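Acyl-CoA dehydrogenase domain protein Tcur3483 (Thermomonospora curvata, PDB 6WY9) binds FAD and probably oxidises a CH-CH bond of its substrate, as acyl-CoA dehydrogenases do. Local coordinates at residues Lys67-Asp72 / Leu105-Val110; Tyr77-Glu82 / Gly134-Asp139; Gly116-Lys121 / Leu258-Ile263. One frame throughout, in Å; residues are numbered along the deposited sequence. Where two conformers were deposited one is given.

Interaction 1. Residues Lys67-Asp72 / Leu105-Val110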
ATOM      1  N   LYS A  67      14.665  28.944 -28.705  1.00 69.68           N
ATOM      2  CA  LYS A  67      14.634  29.958 -29.754  1.00 72.74           C
ATOM      3  C   LYS A  67      14.107  29.384 -31.060  1.00 73.57           C
ATOM      4  O   LYS A  67      13.365  30.059 -31.785  1.00 73.13           O
ATOM      5  CB  LYS A  67      16.020  30.566 -29.962  1.00 76.75           C
ATOM      6  CG  LYS A  67      16.050  31.621 -31.055  1.00 80.57           C
ATOM      7  CD  LYS A  67      14.796  32.480 -30.971  1.00 83.00           C
ATOM      8  CE  LYS A  67      14.813  33.674 -31.923  1.00 88.03           C
ATOM      9  NZ  LYS A  67      13.412  34.162 -32.221  1.00 89.45           N
ATOM     10  N   MET A  68      14.462  28.135 -31.379  1.00 75.49           N
ATOM     11  CA  MET A  68      13.902  27.519 -32.577  1.00 78.49           C
ATOM     12  C   MET A  68      12.389  27.379 -32.463  1.00 74.66           C
ATOM     13  O   MET A  68      11.643  27.839 -33.336  1.00 74.45           O
ATOM     14  CB  MET A  68      14.563  26.165 -32.840  1.00 84.38           C
ATOM     15  CG  MET A  68      15.798  26.273 -33.715  1.00 91.96           C
ATOM     16  SD  MET A  68      16.413  24.694 -34.310  1.00 96.41           S
ATOM     17  CE  MET A  68      17.144  24.025 -32.811  1.00 97.78           C
ATOM     18  N   LEU A  69      11.916  26.741 -31.385  1.00 71.72           N
ATOM     19  CA  LEU A  69      10.473  26.618 -31.170  1.00 68.93           C
ATOM     20  C   LEU A  69       9.778  27.970 -31.240  1.00 70.43           C
ATOM     21  O   LEU A  69       8.688  28.092 -31.813  1.00 70.05           O
ATOM     22  CB  LEU A  69      10.197  25.984 -29.810  1.00 66.09           C
ATOM     23  CG  LEU A  69      10.650  24.552 -29.587  1.00 64.81           C
ATOM     24  CD1 LEU A  69      10.611  24.281 -28.087  1.00 65.88           C
ATOM     25  CD2 LEU A  69       9.772  23.593 -30.383  1.00 62.10           C
ATOM     26  N   GLY A  70      10.396  28.995 -30.649  1.00 72.77           N
ATOM     27  CA  GLY A  70       9.749  30.298 -30.565  1.00 74.62           C
ATOM     28  C   GLY A  70       9.574  30.948 -31.921  1.00 76.62           C
ATOM     29  O   GLY A  70       8.467  31.357 -32.296  1.00 74.97           O
ATOM     30  N   SER A  71      10.658  31.052 -32.685  1.00 80.83           N
ATOM     31  CA  SER A  71      10.504  31.610 -34.022  1.00 85.82           C
ATOM     32  C   SER A  71       9.574  30.773 -34.903  1.00 84.85           C
ATOM     33  O   SER A  71       8.965  31.327 -35.821  1.00 86.57           O
ATOM     34  CB  SER A  71      11.876  31.802 -34.676  1.00 89.85           C
ATOM     35  OG  SER A  71      12.682  30.658 -34.504  1.00 90.53           O
ATOM     36  N   ASP A  72       9.396  29.471 -34.634  1.00 81.86           N
ATOM     37  CA  ASP A  72       8.456  28.695 -35.439  1.00 79.18           C
ATOM     38  C   ASP A  72       7.015  28.765 -34.942  1.00 75.76           C
ATOM     39  O   ASP A  72       6.145  28.108 -35.529  1.00 74.58           O
ATOM     40  CB  ASP A  72       8.886  27.227 -35.534  1.00 78.41           C
ATOM     41  CG  ASP A  72      10.141  27.053 -36.341  1.00 79.05           C
ATOM     42  OD1 ASP A  72      10.454  27.951 -37.152  1.00 80.86           O
ATOM     43  OD2 ASP A  72      10.828  26.036 -36.151  1.00 78.07           O
ATOM     44  N   LEU A 105      12.717  16.506 -26.498  1.00 73.52           N
ATOM     45  CA  LEU A 105      13.172  17.879 -26.459  1.00 76.53           C
ATOM     46  C   LEU A 105      12.683  18.561 -25.188  1.00 79.47           C
ATOM     47  O   LEU A 105      11.643  18.193 -24.631  1.00 78.69           O
ATOM     48  CB  LEU A 105      12.678  18.643 -27.682  1.00 75.87           C
ATOM     49  CG  LEU A 105      13.158  18.091 -29.034  1.00 78.95           C
ATOM     50  CD1 LEU A 105      12.677  18.946 -30.210  1.00 78.63           C
ATOM     51  CD2 LEU A 105      14.681  17.920 -29.066  1.00 82.12           C
ATOM     52  N   PRO A 106      13.449  19.513 -24.681  1.00 83.47           N
ATOM     53  CA  PRO A 106      12.976  20.303 -23.548  1.00 84.24           C
ATOM     54  C   PRO A 106      12.090  21.427 -24.051  1.00 80.73           C
ATOM     55  O   PRO A 106      12.323  21.989 -25.123  1.00 83.77           O
ATOM     56  CB  PRO A 106      14.272  20.840 -22.937  1.00 87.97           C
ATOM     57  CG  PRO A 106      15.166  20.998 -24.127  1.00 88.55           C
ATOM     58  CD  PRO A 106      14.845  19.818 -25.032  1.00 87.04           C
ATOM     59  N   PHE A 107      11.048  21.732 -23.282  1.00 72.43           N
ATOM     60  CA  PHE A 107      10.107  22.794 -23.583  1.00 63.95           C
ATOM     61  C   PHE A 107      10.113  23.802 -22.439  1.00 60.47           C
ATOM     62  O   PHE A 107      10.228  23.395 -21.281  1.00 59.13           O
ATOM     63  CB  PHE A 107       8.703  22.216 -23.768  1.00 60.18           C
ATOM     64  CG  PHE A 107       7.691  23.205 -24.262  1.00 58.05           C
ATOM     65  CD1 PHE A 107       7.028  24.036 -23.377  1.00 57.86           C
ATOM     66  CD2 PHE A 107       7.354  23.255 -25.604  1.00 56.48           C
ATOM     67  CE1 PHE A 107       6.081  24.933 -23.817  1.00 58.99           C
ATOM     68  CE2 PHE A 107       6.410  24.155 -26.058  1.00 56.86           C
ATOM     69  CZ  PHE A 107       5.766  24.993 -25.167  1.00 58.69           C
ATOM     70  N   PRO A 108      10.037  25.109 -22.714  1.00 60.42           N
ATOM     71  CA  PRO A 108      10.123  26.084 -21.608  1.00 62.12           C
ATOM     72  C   PRO A 108       8.801  26.220 -20.861  1.00 62.11           C
ATOM     73  O   PRO A 108       8.151  27.278 -20.880  1.00 60.66           O
ATOM     74  CB  PRO A 108      10.517  27.368 -22.341  1.00 63.28           C
ATOM     75  CG  PRO A 108       9.854  27.233 -23.672  1.00 61.59           C
ATOM     76  CD  PRO A 108       9.937  25.776 -24.031  1.00 59.25           C
ATOM     77  N   PHE A 109       8.377  25.126 -20.206  1.00 61.66           N
ATOM     78  CA  PHE A 109       7.088  25.103 -19.511  0.54 62.32           C
ATOM     79  C   PHE A 109       6.990  26.266 -18.526  1.00 64.38           C
ATOM     80  O   PHE A 109       6.051  27.065 -18.547  1.00 66.83           O
ATOM     81  CB  PHE A 109       6.902  23.782 -18.742  0.54 62.41           C
ATOM     82  CG  PHE A 109       6.605  22.567 -19.598  0.54 60.41           C
ATOM     83  CD1 PHE A 109       5.318  22.293 -20.023  0.54 59.56           C
ATOM     84  CD2 PHE A 109       7.608  21.657 -19.909  0.54 59.00           C
ATOM     85  CE1 PHE A 109       5.050  21.157 -20.788  0.54 57.77           C
ATOM     86  CE2 PHE A 109       7.344  20.522 -20.663  0.54 57.62           C
ATOM     87  CZ  PHE A 109       6.071  20.277 -21.103  0.54 57.05           C
ATOM     88  N   VAL A 110       7.961  26.336 -17.616  1.00 63.46           N
ATOM     89  CA  VAL A 110       7.899  27.336 -16.554  1.00 65.78           C
ATOM     90  C   VAL A 110       7.751  28.735 -17.138  1.00 66.66           C
ATOM     91  O   VAL A 110       6.982  29.552 -16.631  1.00 70.64           O
ATOM     92  CB  VAL A 110       9.132  27.229 -15.639  1.00 65.64           C
ATOM     93  CG1 VAL A 110       9.206  28.390 -14.723  1.00 67.24           C
ATOM     94  CG2 VAL A 110       9.048  25.972 -14.821  1.00 67.50           C
TER
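The two backbones come nearest at L69 and F107, whose CA atoms lie 8.5 Å apart where helix 62-71 passes the extended run leading into helix 109-122. From helix 62-71 L69 carries the contact, its branched end suiting a buried site shared with L75, F40 and the F107 ring, and one methyl does the touching. With CG set anti to the carbonyl carbon (chi1 -65°), CD1 of L69 lies 4.1 Å from P106 O. The same CD1 is 4.2 Å from F107 CD2, meeting that ring obliquely, and 4.4 Å from P108 CD. Proline and ring are already packed on each other: P108 CD stands 3.4 Å above the F107 ring plane, displaced toward the rim. P108 suits the N-cap position of helix 109-122 because its pyrrolidine restrains phi near the -79° of the inverse gamma turn centred there, closed by F109 N to F107 O at 2.8 Å. F97 meets the F107 ring edge-to-face. The buried carbonyl oxygen of P106 has no partner in the model, and a leucine methyl cannot supply one. The contact therefore rests on dispersion and the exclusion of water, probably at some desolvation cost to that oxygen.

Interaction 2. Residues Tyr77-Glu82 / Gly134-Asp139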
ATOM      1  N   TYR A  77       1.336  28.709 -28.719  1.00 78.02           N
ATOM      2  CA  TYR A  77       0.257  27.892 -29.256  1.00 75.04           C
ATOM      3  C   TYR A  77      -0.998  27.974 -28.399  1.00 74.29           C
ATOM      4  O   TYR A  77      -2.112  28.082 -28.923  1.00 75.90           O
ATOM      5  CB  TYR A  77       0.733  26.446 -29.356  1.00 73.26           C
ATOM      6  CG  TYR A  77      -0.081  25.585 -30.297  1.00 73.76           C
ATOM      7  CD1 TYR A  77      -0.104  25.834 -31.668  1.00 74.93           C
ATOM      8  CD2 TYR A  77      -0.787  24.486 -29.819  1.00 74.06           C
ATOM      9  CE1 TYR A  77      -0.833  25.006 -32.542  1.00 75.14           C
ATOM     10  CE2 TYR A  77      -1.507  23.663 -30.671  1.00 74.27           C
ATOM     11  CZ  TYR A  77      -1.527  23.922 -32.022  1.00 75.14           C
ATOM     12  OH  TYR A  77      -2.265  23.094 -32.831  1.00 76.42           O
ATOM     13  N   GLY A  78      -0.837  27.906 -27.082  1.00 72.17           N
ATOM     14  CA  GLY A  78      -1.965  27.962 -26.171  1.00 71.82           C
ATOM     15  C   GLY A  78      -2.233  29.328 -25.566  1.00 72.73           C
ATOM     16  O   GLY A  78      -3.196  29.495 -24.811  1.00 75.23           O
ATOM     17  N   TRP A  79      -1.403  30.321 -25.865  1.00 71.90           N
ATOM     18  CA  TRP A  79      -1.645  31.641 -25.305  1.00 75.44           C
ATOM     19  C   TRP A  79      -2.871  32.289 -25.952  1.00 78.56           C
ATOM     20  O   TRP A  79      -3.185  32.026 -27.117  1.00 76.62           O
ATOM     21  CB  TRP A  79      -0.438  32.540 -25.523  1.00 77.46           C
ATOM     22  CG  TRP A  79       0.654  32.398 -24.512  1.00 79.47           C
ATOM     23  CD1 TRP A  79       0.856  31.361 -23.649  1.00 78.49           C
ATOM     24  CD2 TRP A  79       1.694  33.350 -24.253  1.00 82.49           C
ATOM     25  NE1 TRP A  79       1.964  31.608 -22.865  1.00 79.45           N
ATOM     26  CE2 TRP A  79       2.498  32.820 -23.219  1.00 81.77           C
ATOM     27  CE3 TRP A  79       2.024  34.600 -24.795  1.00 85.77           C
ATOM     28  CZ2 TRP A  79       3.615  33.492 -22.722  1.00 83.02           C
ATOM     29  CZ3 TRP A  79       3.131  35.269 -24.297  1.00 87.00           C
ATOM     30  CH2 TRP A  79       3.916  34.708 -23.273  1.00 85.40           C
ATOM     31  N   PRO A  80      -3.561  33.167 -25.234  1.00 84.24           N
ATOM     32  CA  PRO A  80      -4.648  33.926 -25.869  1.00 88.95           C
ATOM     33  C   PRO A  80      -4.114  34.739 -27.038  1.00 91.31           C
ATOM     34  O   PRO A  80      -3.003  35.271 -26.986  1.00 91.33           O
ATOM     35  CB  PRO A  80      -5.158  34.829 -24.738  1.00 92.94           C
ATOM     36  CG  PRO A  80      -4.002  34.939 -23.778  1.00 91.63           C
ATOM     37  CD  PRO A  80      -3.283  33.619 -23.858  1.00 86.63           C
ATOM     38  N   LYS A  81      -4.911  34.850 -28.103  1.00 93.79           N
ATOM     39  CA  LYS A  81      -4.446  35.669 -29.219  1.00 95.83           C
ATOM     40  C   LYS A  81      -4.356  37.150 -28.852  1.00 98.54           C
ATOM     41  O   LYS A  81      -3.650  37.903 -29.528  1.00 98.98           O
ATOM     42  CB  LYS A  81      -5.335  35.465 -30.442  1.00 98.88           C
ATOM     43  CG  LYS A  81      -4.703  35.991 -31.719  1.00102.08           C
ATOM     44  CD  LYS A  81      -5.007  35.103 -32.909  1.00102.45           C
ATOM     45  CE  LYS A  81      -4.928  35.911 -34.195  1.00107.04           C
ATOM     46  NZ  LYS A  81      -5.468  35.161 -35.355  1.00106.89           N
ATOM     47  N   GLU A  82      -5.040  37.579 -27.791  1.00101.27           N
ATOM     48  CA  GLU A  82      -4.861  38.938 -27.280  1.00102.74           C
ATOM     49  C   GLU A  82      -3.397  39.222 -26.973  1.00 98.16           C
ATOM     50  O   GLU A  82      -2.920  40.347 -27.158  1.00 98.54           O
ATOM     51  CB  GLU A  82      -5.711  39.146 -26.020  1.00107.16           C
ATOM     52  CG  GLU A  82      -7.189  38.740 -26.152  1.00111.25           C
ATOM     53  CD  GLU A  82      -7.400  37.227 -26.341  1.00108.88           C
ATOM     54  OE1 GLU A  82      -6.869  36.651 -27.318  1.00104.93           O
ATOM     55  OE2 GLU A  82      -8.094  36.607 -25.506  1.00110.13           O
ATOM     56  N   GLY A 134       9.120  38.645 -25.933  1.00 81.81           N
ATOM     57  CA  GLY A 134      10.348  37.875 -25.952  1.00 79.70           C
ATOM     58  C   GLY A 134      10.148  36.476 -25.428  1.00 77.41           C
ATOM     59  O   GLY A 134      10.821  35.539 -25.868  1.00 77.54           O
ATOM     60  N   ILE A 135       9.213  36.303 -24.495  1.00 75.27           N
ATOM     61  CA  ILE A 135       8.828  34.946 -24.121  1.00 72.39           C
ATOM     62  C   ILE A 135       8.248  34.228 -25.334  1.00 75.32           C
ATOM     63  O   ILE A 135       8.684  33.133 -25.709  1.00 74.59           O
ATOM     64  CB  ILE A 135       7.828  34.968 -22.953  1.00 69.21           C
ATOM     65  CG1 ILE A 135       8.517  35.452 -21.671  1.00 66.49           C
ATOM     66  CG2 ILE A 135       7.178  33.581 -22.817  1.00 66.37           C
ATOM     67  CD1 ILE A 135       7.674  35.320 -20.411  1.00 64.19           C
ATOM     68  N   LEU A 136       7.264  34.860 -25.973  1.00 78.62           N
ATOM     69  CA  LEU A 136       6.639  34.317 -27.169  1.00 81.76           C
ATOM     70  C   LEU A 136       7.673  33.938 -28.220  1.00 83.15           C
ATOM     71  O   LEU A 136       7.623  32.841 -28.787  1.00 83.64           O
ATOM     72  CB  LEU A 136       5.646  35.338 -27.721  1.00 85.34           C
ATOM     73  CG  LEU A 136       4.758  34.932 -28.892  1.00 89.32           C
ATOM     74  CD1 LEU A 136       3.837  33.745 -28.538  1.00 88.46           C
ATOM     75  CD2 LEU A 136       3.959  36.151 -29.375  1.00 92.95           C
ATOM     76  N   SER A 137       8.604  34.843 -28.516  1.00 84.85           N
ATOM     77  CA  SER A 137       9.570  34.616 -29.589  1.00 86.41           C
ATOM     78  C   SER A 137      10.668  33.643 -29.192  1.00 83.93           C
ATOM     79  O   SER A 137      11.580  33.396 -29.989  1.00 84.46           O
ATOM     80  CB  SER A 137      10.198  35.941 -29.998  1.00 88.60           C
ATOM     81  OG  SER A 137      10.784  36.540 -28.853  1.00 86.18           O
ATOM     82  N   GLY A 138      10.609  33.099 -27.984  1.00 81.52           N
ATOM     83  CA  GLY A 138      11.675  32.251 -27.508  1.00 78.82           C
ATOM     84  C   GLY A 138      12.964  32.973 -27.210  1.00 78.20           C
ATOM     85  O   GLY A 138      14.023  32.349 -27.241  1.00 78.51           O
ATOM     86  N   ASP A 139      12.912  34.275 -26.929  1.00 77.47           N
ATOM     87  CA  ASP A 139      14.124  35.016 -26.610  1.00 76.78           C
ATOM     88  C   ASP A 139      14.312  35.269 -25.118  1.00 73.92           C
ATOM     89  O   ASP A 139      15.427  35.604 -24.706  1.00 74.42           O
ATOM     90  CB  ASP A 139      14.146  36.359 -27.354  1.00 80.33           C
ATOM     91  CG  ASP A 139      14.327  36.179 -28.850  1.00 84.55           C
ATOM     92  OD1 ASP A 139      15.378  35.645 -29.273  1.00 84.70           O
ATOM     93  OD2 ASP A 139      13.399  36.537 -29.598  1.00 87.46           O
TER
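W79 and I135 cross at about a right angle, and the benzo half of the indole is the part that meets the isoleucine. CG2 of I135 does most of the touching, 3.5 Å from CH2 of W79 and 3.6 Å from CZ2 of the same ring. This methyl stands anti to the backbone N of I135, while CG1, anti to the carbonyl carbon (chi1 -69°), takes the other branch away from the indole. The beta-branched carbon follows its methyl in, with I135 CB 3.9 Å from W79 CH2.

L136 meets the same six-membered ring at another atom, its CD1 4.2 Å from W79 CE3. Both aliphatic groups approach the indole obliquely. Tryptophan suits this position because its broad hydrocarbon part can meet two successive helix residues while its one polar atom turns to a separate task: NE1 donates a hydrogen bond to V112 O in helix 109-122. That bond probably helps to fix the rotation of the indole, and I135 packs on V112 and T111 of the same helix, so three parts of the fold converge here.

The helix that carries I135 and L136 ends in a Schellman motif. D139 N reaches back to G134 O at 2.7 Å and G138 N to I135 O, with the positive phi (70°) at G138 favouring glycine. The arrangement is thus a loop tryptophan packed against a Schellman-capped helix C-terminus within the all-helical N-terminal domain of the acyl-CoA dehydrogenase fold.

Interaction 3. Residues Gly116-Lys121 / Leu258-Ile263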
ATOM      1  N   GLY A 116       4.333  33.628 -17.935  1.00 72.46           N
ATOM      2  CA  GLY A 116       3.584  34.450 -18.845  1.00 73.84           C
ATOM      3  C   GLY A 116       2.148  34.644 -18.394  1.00 74.22           C
ATOM      4  O   GLY A 116       1.623  35.770 -18.373  1.00 75.05           O
ATOM      5  N   PRO A 117       1.476  33.544 -18.035  1.00 74.10           N
ATOM      6  CA  PRO A 117       0.059  33.663 -17.658  1.00 77.54           C
ATOM      7  C   PRO A 117      -0.146  34.376 -16.332  1.00 76.95           C
ATOM      8  O   PRO A 117      -1.199  34.987 -16.123  1.00 75.11           O
ATOM      9  CB  PRO A 117      -0.425  32.203 -17.605  1.00 76.96           C
ATOM     10  CG  PRO A 117       0.581  31.423 -18.421  1.00 75.19           C
ATOM     11  CD  PRO A 117       1.890  32.132 -18.170  1.00 73.05           C
ATOM     12  N   THR A 118       0.820  34.320 -15.420  1.00 78.28           N
ATOM     13  CA  THR A 118       0.676  35.138 -14.229  1.00 81.27           C
ATOM     14  C   THR A 118       0.948  36.607 -14.547  1.00 80.08           C
ATOM     15  O   THR A 118       0.278  37.497 -13.998  1.00 81.80           O
ATOM     16  CB  THR A 118       1.591  34.613 -13.115  1.00 83.28           C
ATOM     17  OG1 THR A 118       2.947  34.636 -13.567  1.00 84.45           O
ATOM     18  CG2 THR A 118       1.223  33.162 -12.726  1.00 82.22           C
ATOM     19  N   LEU A 119       1.886  36.886 -15.464  1.00 76.46           N
ATOM     20  CA  LEU A 119       2.086  38.266 -15.914  1.00 75.93           C
ATOM     21  C   LEU A 119       0.861  38.801 -16.636  1.00 80.53           C
ATOM     22  O   LEU A 119       0.508  39.981 -16.492  1.00 82.29           O
ATOM     23  CB  LEU A 119       3.300  38.374 -16.835  1.00 73.12           C
ATOM     24  CG  LEU A 119       4.680  38.355 -16.186  1.00 69.46           C
ATOM     25  CD1 LEU A 119       5.775  38.243 -17.254  1.00 69.38           C
ATOM     26  CD2 LEU A 119       4.865  39.617 -15.341  1.00 70.06           C
ATOM     27  N   MET A 120       0.225  37.974 -17.468  1.00 83.00           N
ATOM     28  CA  MET A 120      -0.945  38.469 -18.188  1.00 87.71           C
ATOM     29  C   MET A 120      -2.026  38.920 -17.212  1.00 88.72           C
ATOM     30  O   MET A 120      -2.838  39.793 -17.534  1.00 92.55           O
ATOM     31  CB  MET A 120      -1.483  37.400 -19.154  1.00 88.51           C
ATOM     32  CG  MET A 120      -0.442  36.820 -20.115  1.00 86.99           C
ATOM     33  SD  MET A 120      -1.046  35.476 -21.186  1.00 88.69           S
ATOM     34  CE  MET A 120      -2.064  34.539 -20.047  1.00 85.72           C
ATOM     35  N   LYS A 121      -2.027  38.353 -16.009  1.00 85.87           N
ATOM     36  CA  LYS A 121      -3.035  38.638 -15.001  1.00 86.80           C
ATOM     37  C   LYS A 121      -2.644  39.811 -14.101  1.00 87.50           C
ATOM     38  O   LYS A 121      -3.433  40.743 -13.909  1.00 90.19           O
ATOM     39  CB  LYS A 121      -3.272  37.376 -14.174  1.00 83.29           C
ATOM     40  CG  LYS A 121      -4.413  37.468 -13.179  1.00 84.83           C
ATOM     41  CD  LYS A 121      -4.488  36.181 -12.338  1.00 82.56           C
ATOM     42  CE  LYS A 121      -5.703  36.201 -11.415  1.00 85.13           C
ATOM     43  NZ  LYS A 121      -6.934  36.360 -12.209  1.00 90.07           N
ATOM     44  N   LEU A 258       2.166  28.743  -9.050  1.00 65.80           N
ATOM     45  CA  LEU A 258       2.279  27.359  -8.596  1.00 65.92           C
ATOM     46  C   LEU A 258       1.113  26.516  -9.109  1.00 72.77           C
ATOM     47  O   LEU A 258       1.289  25.334  -9.430  1.00 73.57           O
ATOM     48  CB  LEU A 258       2.367  27.292  -7.072  1.00 61.74           C
ATOM     49  CG  LEU A 258       3.696  27.755  -6.430  1.00 57.74           C
ATOM     50  CD1 LEU A 258       3.601  27.908  -4.906  1.00 56.20           C
ATOM     51  CD2 LEU A 258       4.907  26.867  -6.812  1.00 54.93           C
ATOM     52  N   ASN A 259      -0.080  27.102  -9.207  1.00 78.52           N
ATOM     53  CA  ASN A 259      -1.213  26.346  -9.732  1.00 84.62           C
ATOM     54  C   ASN A 259      -1.012  26.001 -11.203  1.00 83.40           C
ATOM     55  O   ASN A 259      -1.232  24.857 -11.614  1.00 83.15           O
ATOM     56  CB  ASN A 259      -2.508  27.130  -9.522  1.00 93.49           C
ATOM     57  CG  ASN A 259      -2.899  27.204  -8.071  1.00 98.27           C
ATOM     58  OD1 ASN A 259      -3.055  28.287  -7.517  1.00100.95           O
ATOM     59  ND2 ASN A 259      -3.052  26.046  -7.440  1.00 99.28           N
ATOM     60  N   HIS A 260      -0.605  26.985 -12.011  1.00 83.85           N
ATOM     61  CA  HIS A 260      -0.237  26.731 -13.399  1.00 85.28           C
ATOM     62  C   HIS A 260       0.896  25.726 -13.514  1.00 84.20           C
ATOM     63  O   HIS A 260       1.097  25.148 -14.590  1.00 83.79           O
ATOM     64  CB  HIS A 260       0.184  28.027 -14.085  1.00 87.17           C
ATOM     65  CG  HIS A 260      -0.955  28.893 -14.493  1.00 92.52           C
ATOM     66  ND1 HIS A 260      -0.779  30.117 -15.102  1.00 94.88           N
ATOM     67  CD2 HIS A 260      -2.293  28.708 -14.397  1.00 96.06           C
ATOM     68  CE1 HIS A 260      -1.960  30.652 -15.359  1.00 98.29           C
ATOM     69  NE2 HIS A 260      -2.895  29.819 -14.939  1.00 98.88           N
ATOM     70  N   GLU A 261       1.661  25.537 -12.441  1.00 84.62           N
ATOM     71  CA  GLU A 261       2.718  24.545 -12.404  1.00 84.83           C
ATOM     72  C   GLU A 261       2.174  23.138 -12.254  1.00 86.84           C
ATOM     73  O   GLU A 261       2.871  22.249 -11.767  1.00 87.51           O
ATOM     74  CB  GLU A 261       3.698  24.867 -11.275  1.00 82.63           C
ATOM     75  CG  GLU A 261       5.136  24.827 -11.719  1.00 80.63           C
ATOM     76  CD  GLU A 261       6.103  24.999 -10.579  1.00 78.03           C
ATOM     77  OE1 GLU A 261       6.484  26.152 -10.262  1.00 77.29           O
ATOM     78  OE2 GLU A 261       6.486  23.967  -9.996  1.00 77.02           O
ATOM     79  N   ARG A 262       0.923  22.908 -12.636  1.00 87.22           N
ATOM     80  CA  ARG A 262       0.407  21.551 -12.685  1.00 85.39           C
ATOM     81  C   ARG A 262       0.189  21.061 -14.101  1.00 86.87           C
ATOM     82  O   ARG A 262       0.203  19.846 -14.317  1.00 84.22           O
ATOM     83  CB  ARG A 262      -0.910  21.432 -11.903  1.00 85.45           C
ATOM     84  CG  ARG A 262      -0.797  21.854 -10.433  1.00 82.30           C
ATOM     85  CD  ARG A 262       0.304  21.094  -9.652  1.00 77.68           C
ATOM     86  NE  ARG A 262       0.841  21.860  -8.510  1.00 73.81           N
ATOM     87  CZ  ARG A 262       0.172  22.129  -7.381  1.00 72.25           C
ATOM     88  NH1 ARG A 262       0.749  22.828  -6.395  1.00 69.78           N
ATOM     89  NH2 ARG A 262      -1.087  21.727  -7.238  1.00 73.93           N
ATOM     90  N   ILE A 263      -0.006  21.978 -15.060  1.00 83.83           N
ATOM     91  CA  ILE A 263      -0.113  21.604 -16.472  1.00 87.72           C
ATOM     92  C   ILE A 263       1.141  20.873 -16.940  1.00 85.87           C
ATOM     93  O   ILE A 263       1.088  20.061 -17.877  1.00 86.72           O
ATOM     94  CB  ILE A 263      -0.373  22.836 -17.355  1.00 92.34           C
ATOM     95  CG1 ILE A 263      -1.253  23.872 -16.642  1.00 94.14           C
ATOM     96  CG2 ILE A 263      -0.961  22.385 -18.667  1.00 93.98           C
ATOM     97  CD1 ILE A 263      -2.582  23.343 -16.143  1.00 93.50           C
TER
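Van der Waals packing between P117 and H260 makes up most of this contact. The pyrrolidine of P117 and the imidazole of H260 cross obliquely. The closest carbon pair is modelled too tightly to be trusted, so the exact placement of the proline against the ring is doubtful; P117 CG, at 3.8 Å from H260 ND1, gives a sounder measure. H260 reaches the proline with CG anti to its carbonyl carbon (chi1 -78°), which swings the ring from helix 250-260 toward helix 109-122. Histidine suits the place because its flat imidazole is long enough to span from its own helix to the side chains of P117 and T118. A second, looser van der Waals approach comes from T118, whose CG2 meets the same ring obliquely, 4.4 Å from ND1. V319 of helix 292-321 also packs on H260. Replacing H260 by an alanine is likely to leave a gap beside P117 and T118 and to take from V319 its imidazole neighbour.

Hydrogen bonding stays on the two sides and does not bridge them. T118 turns OG1 back into its own helix, to the carbonyl oxygen of V115 and also to that of T114, which leaves its methyl to face the histidine. P117, lacking an N-H, suits a point where helix 109-122 is kinked and its N makes no bond to the turn before.

H260 ND1 is buried by the contact without a partner in the model, set against proline and threonine carbons. The chemistry therefore implies that the N-terminal and C-terminal helical parts meet here through shape and dispersion, without a directional bond.

Helix 109-122 ties the three together: its start belongs to interaction 1, its C-terminal half to interaction 3, and V112 between them accepts the indole bond of interaction 2. Interactions 1 and 2, centred 10 Å apart, are joined by K67 NZ, 3.0 Å from S137 O in a probable hydrogen bond and in a long, weak ion pair with D139. Interactions 2 and 3, centred 13 Å apart, pack directly, with W79 CZ2 4.0 Å from G116 CA and P80 CD 3.9 Å from M120 SD. None lines the flavin pocket. The T118 side chain nevertheless lies about 7 Å from those of the FAD-binding I144 and Y146; the side chains of P108 and T118 are about 13 and 14 Å from the bound dihydroflavine-adenine dinucleotide.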